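Local coordinates for protein phosphoribosylformylglycinamidine synthase 2 (Thermus thermophilus, PDB 3VIU) that belongs to the AIR synthase-related (PurM-like) family, with two N-terminal and two C-terminal domains of that type in one chain, and carries bound adenosine-5'-diphosphate and a magnesium ion, at residues Y162-Y167 / R534-A539; S189-G194 / A335-E340; T245-E250 / E321-R326; G490-P495 / S525-S530. All blocks are in the same frame, centred on the assembly; numbering follows the deposited sequence.

Contact 1. Residues Y162-Y167 / R534-A539; sequences YFHEGY and RIPPTA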
# COMPACT_ATOMS: atom_id res chain seq x y z
N TYR A 162 9.50 -6.39 6.03
CA TYR A 162 10.74 -6.98 5.55
C TYR A 162 11.96 -6.23 6.07
O TYR A 162 11.98 -5.00 6.13
CB TYR A 162 10.77 -7.02 4.03
CG TYR A 162 11.75 -8.04 3.51
CD1 TYR A 162 13.10 -7.72 3.33
CD2 TYR A 162 11.35 -9.36 3.30
CE1 TYR A 162 14.03 -8.70 2.98
CE2 TYR A 162 12.27 -10.34 2.96
CZ TYR A 162 13.61 -10.01 2.81
OH TYR A 162 14.52 -11.01 2.53
N PHE A 163 12.98 -6.98 6.47
CA PHE A 163 14.20 -6.37 6.98
C PHE A 163 15.29 -6.52 5.92
O PHE A 163 15.49 -7.60 5.37
CB PHE A 163 14.64 -7.04 8.29
CG PHE A 163 13.63 -6.94 9.39
CD1 PHE A 163 12.60 -7.87 9.51
CD2 PHE A 163 13.70 -5.91 10.33
CE1 PHE A 163 11.67 -7.79 10.55
CE2 PHE A 163 12.78 -5.81 11.37
CZ PHE A 163 11.76 -6.75 11.48
N HIS A 164 15.99 -5.42 5.63
CA HIS A 164 17.01 -5.46 4.59
C HIS A 164 18.08 -4.37 4.73
O HIS A 164 17.82 -3.25 5.17
CB HIS A 164 16.32 -5.37 3.22
CG HIS A 164 17.22 -5.63 2.05
ND1 HIS A 164 18.12 -4.70 1.58
CD2 HIS A 164 17.33 -6.70 1.23
CE1 HIS A 164 18.74 -5.18 0.52
NE2 HIS A 164 18.28 -6.40 0.28
N GLU A 165 19.29 -4.75 4.33
CA GLU A 165 20.48 -3.91 4.36
C GLU A 165 20.28 -2.56 3.67
O GLU A 165 20.73 -1.53 4.18
CB GLU A 165 21.63 -4.69 3.70
CG GLU A 165 22.78 -3.89 3.11
CD GLU A 165 22.51 -3.36 1.71
OE1 GLU A 165 22.09 -4.15 0.84
OE2 GLU A 165 22.74 -2.15 1.48
N GLY A 166 19.60 -2.56 2.53
CA GLY A 166 19.38 -1.33 1.80
C GLY A 166 18.48 -0.29 2.45
O GLY A 166 18.35 0.82 1.95
N TYR A 167 17.86 -0.65 3.57
CA TYR A 167 16.96 0.27 4.25
C TYR A 167 17.53 0.81 5.54
O TYR A 167 16.85 1.54 6.27
CB TYR A 167 15.62 -0.43 4.54
CG TYR A 167 14.86 -0.90 3.31
CD1 TYR A 167 14.31 0.01 2.41
CD2 TYR A 167 14.65 -2.26 3.08
CE1 TYR A 167 13.56 -0.43 1.30
CE2 TYR A 167 13.91 -2.71 1.99
CZ TYR A 167 13.37 -1.80 1.10
OH TYR A 167 12.62 -2.26 0.04
N ARG A 534 21.31 4.04 -2.23
CA ARG A 534 19.90 4.04 -2.59
C ARG A 534 19.17 2.84 -2.00
O ARG A 534 19.73 1.74 -1.96
CB ARG A 534 19.73 4.03 -4.12
CG ARG A 534 20.53 5.08 -4.87
CD ARG A 534 20.12 5.17 -6.33
NE ARG A 534 20.19 3.88 -7.01
CZ ARG A 534 21.31 3.20 -7.21
NH1 ARG A 534 21.28 2.02 -7.83
NH2 ARG A 534 22.47 3.68 -6.79
N ILE A 535 17.94 3.04 -1.54
CA ILE A 535 17.16 1.93 -0.99
C ILE A 535 16.80 1.04 -2.17
O ILE A 535 16.84 1.48 -3.31
CB ILE A 535 15.82 2.39 -0.37
CG1 ILE A 535 14.97 3.07 -1.45
CG2 ILE A 535 16.07 3.31 0.84
CD1 ILE A 535 13.58 3.43 -1.00
N PRO A 536 16.48 -0.23 -1.90
CA PRO A 536 16.12 -1.11 -3.02
C PRO A 536 14.87 -0.50 -3.63
O PRO A 536 14.02 0.01 -2.91
CB PRO A 536 15.80 -2.43 -2.32
CG PRO A 536 16.75 -2.42 -1.17
CD PRO A 536 16.61 -1.00 -0.65
N PRO A 537 14.74 -0.51 -4.97
CA PRO A 537 13.53 0.07 -5.56
C PRO A 537 12.34 -0.62 -4.91
O PRO A 537 12.31 -1.85 -4.82
CB PRO A 537 13.68 -0.27 -7.04
CG PRO A 537 15.17 -0.23 -7.23
CD PRO A 537 15.68 -0.96 -6.00
N THR A 538 11.37 0.15 -4.44
CA THR A 538 10.25 -0.46 -3.75
C THR A 538 8.87 -0.03 -4.23
O THR A 538 8.41 1.08 -3.94
CB THR A 538 10.35 -0.21 -2.23
OG1 THR A 538 11.58 -0.74 -1.75
CG2 THR A 538 9.21 -0.88 -1.50
N ALA A 539 8.21 -0.92 -4.96
CA ALA A 539 6.86 -0.65 -5.43
C ALA A 539 5.94 -1.52 -4.58
O ALA A 539 5.79 -2.72 -4.83
CB ALA A 539 6.73 -1.00 -6.90
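Tyr167 reaches Pro536 and Thr538 because its CG stands beside the backbone N, opposite the carbonyl carbon (chi1 -62°). Thr538 sets OG1 in the matching position (chi1 -58°), and the two side chains come from opposite directions until their hydroxyls meet. Tyr167 OH donates to Thr538 OG1 at 2.6 Å, and OG1 lies at the ring edge, in the ring plane. Thr538 OG1 then donates to Pro536 O at 2.8 Å. It arrives from above the carbonyl plane, not on a lone pair. The threonine hydroxyl is therefore both acceptor and donor, which should restrict its rotation. Pro536 CD lies over one face of the Tyr167 ring. It makes a CH-pi contact, 3.8 Å from the centroid of the Tyr167 ring and shifted toward the rim.

Two PurM-like N-terminal domains of the chain meet here. Residues 162-167 run off strand 156-163, an outermost strand of the first six-stranded sheet. Residues 534-539 lead into strand 538-548, inside the second. Leu172 of strand 172-182 packs against Tyr167, Ile535 and Thr538, and Pro451 of helix 451-456 also touches Tyr167.

Beside the tyrosine, Gly166 O takes a CA-H...O contact from Ile535 CA at 3.4 Å. Ile535 CB lies 4.0 Å from Tyr167 CD1, the two side chains crossing at about a right angle. His164 meets the neighbouring ring carbon: His164 CE1 is 3.8 Å from Pro536 CG. The imidazole is held at both nitrogens. His164 ND1 accepts from Gly166 N at 2.8 Å, slightly out of the ring plane, and NE2 bonds to Glu587.

Contact 2. Residues S189-G194 / A335-E340; sequences SRASLG and ARTIPE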
# COMPACT_ATOMS: atom_id res chain seq x y z
N SER A 189 -13.54 15.92 -5.13
CA SER A 189 -13.08 17.24 -4.72
C SER A 189 -13.57 18.29 -5.72
O SER A 189 -12.77 18.87 -6.45
CB SER A 189 -11.55 17.25 -4.63
OG SER A 189 -11.07 18.47 -4.09
N ARG A 190 -14.87 18.52 -5.74
CA ARG A 190 -15.46 19.50 -6.65
C ARG A 190 -16.24 20.58 -5.91
O ARG A 190 -16.74 20.36 -4.81
CB ARG A 190 -16.37 18.81 -7.65
CG ARG A 190 -15.65 17.91 -8.63
CD ARG A 190 -14.79 18.70 -9.61
NE ARG A 190 -14.10 17.82 -10.55
CZ ARG A 190 -13.20 16.90 -10.21
NH1 ARG A 190 -12.85 16.74 -8.94
NH2 ARG A 190 -12.63 16.15 -11.15
N ALA A 191 -16.34 21.75 -6.53
CA ALA A 191 -17.05 22.87 -5.95
C ALA A 191 -17.64 23.72 -7.07
O ALA A 191 -17.00 23.94 -8.10
CB ALA A 191 -16.10 23.71 -5.11
N SER A 192 -18.87 24.19 -6.89
CA SER A 192 -19.52 25.02 -7.90
C SER A 192 -19.29 26.49 -7.59
O SER A 192 -18.84 26.84 -6.50
CB SER A 192 -21.03 24.73 -7.95
OG SER A 192 -21.64 24.93 -6.69
N LEU A 193 -19.58 27.35 -8.55
CA LEU A 193 -19.36 28.77 -8.34
C LEU A 193 -20.32 29.37 -7.33
O LEU A 193 -21.49 29.03 -7.30
CB LEU A 193 -19.45 29.51 -9.67
CG LEU A 193 -19.12 31.00 -9.60
CD1 LEU A 193 -17.83 31.22 -8.80
CD2 LEU A 193 -18.99 31.52 -11.02
N GLY A 194 -19.81 30.27 -6.50
CA GLY A 194 -20.64 30.94 -5.51
C GLY A 194 -20.92 30.17 -4.24
O GLY A 194 -21.89 30.44 -3.54
N ALA A 335 -13.79 30.14 3.42
CA ALA A 335 -13.49 30.64 2.07
C ALA A 335 -14.71 30.51 1.15
O ALA A 335 -15.75 29.99 1.55
CB ALA A 335 -12.30 29.88 1.47
N ARG A 336 -14.57 30.99 -0.08
CA ARG A 336 -15.66 30.93 -1.05
C ARG A 336 -15.09 30.79 -2.45
O ARG A 336 -13.94 31.16 -2.69
CB ARG A 336 -16.51 32.20 -0.97
CG ARG A 336 -15.72 33.47 -1.24
CD ARG A 336 -16.60 34.71 -1.18
NE ARG A 336 -16.94 35.19 -2.52
CZ ARG A 336 -16.21 36.07 -3.20
NH1 ARG A 336 -15.10 36.57 -2.68
NH2 ARG A 336 -16.60 36.44 -4.41
N THR A 337 -15.88 30.26 -3.37
CA THR A 337 -15.43 30.11 -4.74
C THR A 337 -15.69 31.39 -5.52
O THR A 337 -16.67 32.09 -5.28
CB THR A 337 -16.14 28.94 -5.46
OG1 THR A 337 -17.56 29.10 -5.37
CG2 THR A 337 -15.73 27.61 -4.85
N ILE A 338 -14.79 31.69 -6.46
CA ILE A 338 -14.90 32.87 -7.31
C ILE A 338 -14.64 32.40 -8.74
O ILE A 338 -14.03 31.36 -8.95
CB ILE A 338 -13.86 33.96 -6.91
CG1 ILE A 338 -12.45 33.38 -6.97
CG2 ILE A 338 -14.15 34.48 -5.51
CD1 ILE A 338 -11.38 34.40 -6.63
N PRO A 339 -15.12 33.16 -9.74
CA PRO A 339 -14.92 32.79 -11.15
C PRO A 339 -13.48 32.95 -11.65
O PRO A 339 -13.06 32.24 -12.56
CB PRO A 339 -15.91 33.70 -11.88
CG PRO A 339 -15.92 34.93 -11.03
CD PRO A 339 -15.97 34.36 -9.62
N GLU A 340 -12.73 33.88 -11.08
CA GLU A 340 -11.35 34.09 -11.48
C GLU A 340 -10.52 32.90 -11.00
O GLU A 340 -10.44 32.64 -9.80
CB GLU A 340 -10.79 35.38 -10.87
CG GLU A 340 -11.73 36.56 -10.96
CD GLU A 340 -12.76 36.57 -9.86
OE1 GLU A 340 -13.48 35.57 -9.71
OE2 GLU A 340 -12.83 37.58 -9.13
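Thr337 points its side chain at the loop backbone of Ser192-Gly194. Thr337 CB is the first atom to meet it, 3.6 Å from Ser192 O. There the side chain branches. OG1 takes the place between the backbone N and the carbonyl carbon (chi1 54°) and so faces the loop backbone. Thr337 OG1 donates to Ser192 O at 2.8 Å, in the carbonyl plane and on a lone pair, with a C=O...donor angle of 138°. Gly194 N also lies 2.8 Å from Thr337 OG1, and Arg195 N just beyond it is hydrogen-bonded to the same hydroxyl. The oxygen is thus set among polar backbone groups of the loop. The other branch, Thr337 CG2, meets the methyl of Ala191, with CG2 and Ala191 CB 3.9 Å apart.

Leu193 adds an apolar contact. Its CG is anti to the backbone N, and this carries the methyls across to the end of the strand. Leu193 CD1 rests on the Ile338-Pro339 peptide, 3.4 Å from Ile338 C, and it is 3.7 Å from Pro339 CD. Leu193 CD2 touches the same proline from the other branch, 3.9 Å from Pro339 CB. Leu278 packs against both Leu193 and Thr337. Farther back, the loop is tied down by Glu255, which bonds to Ser192 N, and by Ser276, which bonds to Ala191 N.

The backbone bond between Arg195 and Thr337 opens the antiparallel pairing of strands 196-201 and 331-338. This is the entry of the connecting loop into the seven-stranded sheet of a PurM-like C-terminal domain.

Contact 3. Residues T245-E250 / E321-R326; sequences TLEAIE and EEVFGR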
# COMPACT_ATOMS: atom_id res chain seq x y z
N THR A 245 -18.03 13.78 8.71
CA THR A 245 -17.80 13.85 7.27
C THR A 245 -18.61 12.78 6.56
O THR A 245 -19.29 13.06 5.57
CB THR A 245 -16.30 13.68 6.94
OG1 THR A 245 -15.56 14.72 7.57
CG2 THR A 245 -16.07 13.73 5.42
N LEU A 246 -18.54 11.55 7.08
CA LEU A 246 -19.28 10.44 6.49
C LEU A 246 -20.78 10.69 6.53
O LEU A 246 -21.48 10.44 5.55
CB LEU A 246 -18.95 9.13 7.20
CG LEU A 246 -17.56 8.52 7.04
CD1 LEU A 246 -17.45 7.29 7.93
CD2 LEU A 246 -17.32 8.14 5.59
N GLU A 247 -21.29 11.18 7.66
CA GLU A 247 -22.72 11.43 7.75
C GLU A 247 -23.07 12.55 6.78
O GLU A 247 -24.02 12.43 6.00
CB GLU A 247 -23.13 11.81 9.17
CG GLU A 247 -24.62 12.15 9.28
CD GLU A 247 -25.10 12.36 10.71
OE1 GLU A 247 -26.16 12.99 10.89
OE2 GLU A 247 -24.42 11.88 11.65
N ALA A 248 -22.29 13.62 6.83
CA ALA A 248 -22.52 14.75 5.95
C ALA A 248 -22.69 14.28 4.50
O ALA A 248 -23.63 14.67 3.81
CB ALA A 248 -21.36 15.75 6.06
N ILE A 249 -21.78 13.43 4.03
CA ILE A 249 -21.89 12.97 2.65
C ILE A 249 -23.02 11.97 2.48
O ILE A 249 -23.70 11.97 1.45
CB ILE A 249 -20.62 12.30 2.15
CG1 ILE A 249 -20.90 11.68 0.78
CG2 ILE A 249 -20.13 11.27 3.15
CD1 ILE A 249 -19.89 10.69 0.29
N GLU A 250 -23.21 11.09 3.46
CA GLU A 250 -24.27 10.11 3.37
C GLU A 250 -25.63 10.79 3.29
O GLU A 250 -26.60 10.20 2.83
CB GLU A 250 -24.22 9.14 4.55
CG GLU A 250 -23.14 8.09 4.37
CD GLU A 250 -22.96 7.22 5.59
OE1 GLU A 250 -23.94 6.60 6.05
OE2 GLU A 250 -21.81 7.14 6.08
N GLU A 321 -23.82 22.22 9.05
CA GLU A 321 -23.44 22.67 10.39
C GLU A 321 -24.05 21.76 11.45
O GLU A 321 -23.38 21.36 12.41
CB GLU A 321 -23.90 24.12 10.60
CG GLU A 321 -23.61 25.01 9.40
CD GLU A 321 -23.96 26.47 9.64
OE1 GLU A 321 -24.98 26.74 10.31
OE2 GLU A 321 -23.21 27.33 9.13
N GLU A 322 -25.32 21.42 11.26
CA GLU A 322 -26.03 20.57 12.21
C GLU A 322 -25.40 19.18 12.27
O GLU A 322 -25.26 18.61 13.35
CB GLU A 322 -27.51 20.50 11.84
CG GLU A 322 -28.19 21.87 12.01
CD GLU A 322 -29.66 21.88 11.65
OE1 GLU A 322 -30.28 22.96 11.74
OE2 GLU A 322 -30.20 20.81 11.28
N VAL A 323 -25.01 18.66 11.11
CA VAL A 323 -24.36 17.36 11.09
C VAL A 323 -23.17 17.38 12.04
O VAL A 323 -23.04 16.51 12.90
CB VAL A 323 -23.86 16.99 9.68
CG1 VAL A 323 -22.97 15.75 9.76
CG2 VAL A 323 -25.03 16.70 8.77
N PHE A 324 -22.31 18.39 11.91
CA PHE A 324 -21.16 18.48 12.78
C PHE A 324 -21.56 18.79 14.21
O PHE A 324 -20.90 18.36 15.15
CB PHE A 324 -20.16 19.51 12.26
CG PHE A 324 -19.31 18.99 11.14
CD1 PHE A 324 -19.89 18.59 9.95
CD2 PHE A 324 -17.94 18.84 11.30
CE1 PHE A 324 -19.13 18.05 8.93
CE2 PHE A 324 -17.16 18.30 10.30
CZ PHE A 324 -17.75 17.90 9.11
N GLY A 325 -22.64 19.55 14.37
CA GLY A 325 -23.10 19.87 15.70
C GLY A 325 -23.45 18.58 16.43
O GLY A 325 -23.13 18.42 17.61
N ARG A 326 -24.09 17.66 15.72
CA ARG A 326 -24.48 16.38 16.30
C ARG A 326 -23.29 15.58 16.81
O ARG A 326 -23.40 14.85 17.80
CB ARG A 326 -25.27 15.55 15.28
CG ARG A 326 -26.68 16.04 15.05
CD ARG A 326 -27.54 14.95 14.44
NE ARG A 326 -27.36 14.83 12.99
CZ ARG A 326 -27.87 15.69 12.11
NH1 ARG A 326 -28.58 16.73 12.53
NH2 ARG A 326 -27.67 15.49 10.81
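Glu247 and Ala248 face Val323, Phe324 and Arg326 across two roughly antiparallel helices; the axes of segments 245-250 and 321-326 run 144° apart in direction and approach to 9.2 Å. Val323 CG1 fills the middle. It is anti to the backbone N and so extends to the other helix, Val323 CG1 lying 3.7 Å from Ala248 N and 4.0 Å from Glu247 CB. The extended Glu247 chain slides past this valine. Its OE1 is gripped side-on by Arg326, with both donors on one oxygen. Arg326 NE and NH2 donate to Glu247 OE1 at 3.0 and 2.9 Å, forming a salt bridge in the guanidinium plane. Both nitrogens come from the same face of the carboxylate, whose plane is turned 25° from the guanidinium. The other oxygen, OE2, accepts from Trp327 NE1, so both carboxylate oxygens are engaged. On the inner side, the methyl of Ala248 meets the edge of the Phe324 ring, and Phe324 CZ is 4.1 Å from Thr245 N.

The two helices pack against the seven-stranded sheet that holds strand 307-312. Thr245 rests on Met308 of that strand, Phe324 on Leu310.

Contact 4. Residues G490-P495 / S525-S530; sequences GSPETP and SLYNES. With PO4 (phosphate ion), chain C.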
# COMPACT_ATOMS: atom_id res chain seq x y z
N GLY A 490 15.20 6.03 -4.61
CA GLY A 490 16.22 6.99 -4.26
C GLY A 490 16.00 8.21 -5.12
O GLY A 490 14.95 8.37 -5.75
N SER A 491 17.00 9.08 -5.16
CA SER A 491 16.92 10.29 -5.95
C SER A 491 16.83 9.98 -7.44
O SER A 491 17.50 9.06 -7.94
CB SER A 491 18.15 11.15 -5.69
OG SER A 491 18.19 12.24 -6.59
N PRO A 492 15.99 10.73 -8.17
CA PRO A 492 15.80 10.55 -9.61
C PRO A 492 16.85 11.35 -10.38
O PRO A 492 16.92 11.29 -11.60
CB PRO A 492 14.39 11.09 -9.83
CG PRO A 492 14.38 12.27 -8.90
CD PRO A 492 15.00 11.68 -7.63
N GLU A 493 17.64 12.12 -9.64
CA GLU A 493 18.69 12.95 -10.23
C GLU A 493 19.68 12.05 -10.95
O GLU A 493 19.78 12.07 -12.18
CB GLU A 493 19.42 13.74 -9.15
CG GLU A 493 18.51 14.51 -8.19
CD GLU A 493 17.87 15.73 -8.82
OE1 GLU A 493 17.26 15.58 -9.89
OE2 GLU A 493 17.98 16.82 -8.22
N THR A 494 20.42 11.25 -10.19
CA THR A 494 21.40 10.34 -10.78
C THR A 494 20.77 9.38 -11.80
O THR A 494 19.62 8.96 -11.64
CB THR A 494 22.10 9.50 -9.69
OG1 THR A 494 21.19 8.53 -9.18
CG2 THR A 494 22.58 10.39 -8.56
N PRO A 495 21.51 9.03 -12.85
CA PRO A 495 21.03 8.12 -13.90
C PRO A 495 20.59 6.76 -13.34
O PRO A 495 19.61 6.19 -13.81
CB PRO A 495 22.23 7.98 -14.83
CG PRO A 495 22.92 9.30 -14.68
CD PRO A 495 22.85 9.54 -13.19
N SER A 525 7.29 8.29 -3.51
CA SER A 525 8.21 8.88 -2.56
C SER A 525 9.62 8.75 -3.14
O SER A 525 10.10 7.63 -3.34
CB SER A 525 8.14 8.17 -1.22
OG SER A 525 9.12 8.68 -0.34
N LEU A 526 10.26 9.87 -3.42
CA LEU A 526 11.60 9.86 -3.99
C LEU A 526 12.63 10.39 -3.01
O LEU A 526 12.30 10.79 -1.90
CB LEU A 526 11.64 10.70 -5.27
CG LEU A 526 10.68 10.25 -6.36
CD1 LEU A 526 10.79 11.19 -7.54
CD2 LEU A 526 10.98 8.81 -6.78
N TYR A 527 13.90 10.37 -3.43
CA TYR A 527 14.99 10.86 -2.59
C TYR A 527 15.20 10.03 -1.33
O TYR A 527 15.67 10.54 -0.32
CB TYR A 527 14.75 12.32 -2.21
CG TYR A 527 14.74 13.25 -3.41
CD1 TYR A 527 15.94 13.65 -4.01
CD2 TYR A 527 13.54 13.68 -3.96
CE1 TYR A 527 15.94 14.47 -5.14
CE2 TYR A 527 13.53 14.49 -5.09
CZ TYR A 527 14.73 14.88 -5.68
OH TYR A 527 14.71 15.68 -6.80
N ASN A 528 14.85 8.75 -1.39
CA ASN A 528 15.05 7.87 -0.25
C ASN A 528 16.44 7.27 -0.37
O ASN A 528 16.61 6.13 -0.79
CB ASN A 528 13.99 6.77 -0.22
CG ASN A 528 12.63 7.29 0.15
OD1 ASN A 528 12.40 7.67 1.29
ND2 ASN A 528 11.71 7.33 -0.81
N GLU A 529 17.45 8.07 -0.03
CA GLU A 529 18.83 7.65 -0.08
C GLU A 529 19.68 8.63 0.70
O GLU A 529 19.28 9.77 0.94
CB GLU A 529 19.34 7.58 -1.53
CG GLU A 529 19.57 8.93 -2.20
CD GLU A 529 20.14 8.81 -3.61
OE1 GLU A 529 19.46 8.23 -4.48
OE2 GLU A 529 21.27 9.29 -3.86
N SER A 530 20.86 8.17 1.11
CA SER A 530 21.79 9.01 1.84
C SER A 530 23.20 8.54 1.55
O SER A 530 23.49 7.34 1.55
CB SER A 530 21.50 8.95 3.34
OG SER A 530 21.72 7.64 3.83
P PO4 C . 7.89 10.75 2.24
O1 PO4 C . 7.29 9.42 2.52
O2 PO4 C . 9.07 10.95 3.10
O3 PO4 C . 8.30 10.81 0.82
O4 PO4 C . 6.89 11.81 2.51
O HOH W 1 20.08 8.39 -6.85
O HOH W 2 16.44 18.28 -6.79
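Pro492 lies over one face of the Tyr527 ring, the two side chains crossing at about a right angle. Pro492 CD makes the CH-pi contact, 3.9 Å from the Tyr527 ring centroid and offset toward the rim. Pro492 CG touches Leu526 CD1 at 4.0 Å, so the proline sits against two neighbouring side chains. Glu493 approaches the phenol end of the same ring. Its chain bends at chi2, and the carboxylate stands almost perpendicular to the ring, the planes 83° apart. The two polar ends meet through a water, which donates to Glu493 OE2 and lies 3.1 Å from Tyr527 OH. Glu493 OE1 pairs with Arg368.

Both segments belong to the second PurM-like N-terminal domain. Glu529 CG sits between the backbone N and the carbonyl carbon (chi1 73°), and the rest of the chain extends to the 490-495 loop. Glu529 OE1 accepts from Ser491 N at 2.7 Å, met from above the carboxylate plane. A second water links OE1 to Ser491 O and to Thr494 OG1, the N-cap of helix 495-515. Tyr527 N adds a weak bond to Gly490 O at 3.2 Å. Asn528 ND2 donates to Ser525 OG in its amide plane. Ser525 OG donates to O3 of a phosphate ion, 2.6 Å away, probably from the crystallisation liquor and also bonded to Ser86, Asn88 and His89.

Glu529 OE1 takes one backbone N-H and one water, an environment consistent with an ionised carboxylate. Polar bonds to main-chain atoms and a proline-tyrosine CH-pi contact thus join the loop before helix 495-515 to the segment that follows strand 519-525.

Contacts 1 and 4 are neighbours, with centres 13 Å apart. They touch where Ile535 CG2 packs 3.3 Å from Asn528 O. Contacts 2 and 3 form a second pair, 21 Å apart between centres, at the first PurM-like C-terminal domain; residues 189-194 are the loop leading into its sheet, and helix 317-326 is followed by strand 331-338. Contact 1 lies about 43 Å from each of these between centres, on the opposite side of the chain's centre. The bound adenosine-5'-diphosphate lies about 9 Å from the side chain of Leu526, about 12 Å from that of Thr538 and about 13 Å from that of Thr245. Pocket residues Ser521-Val524 directly precede residues 525-530.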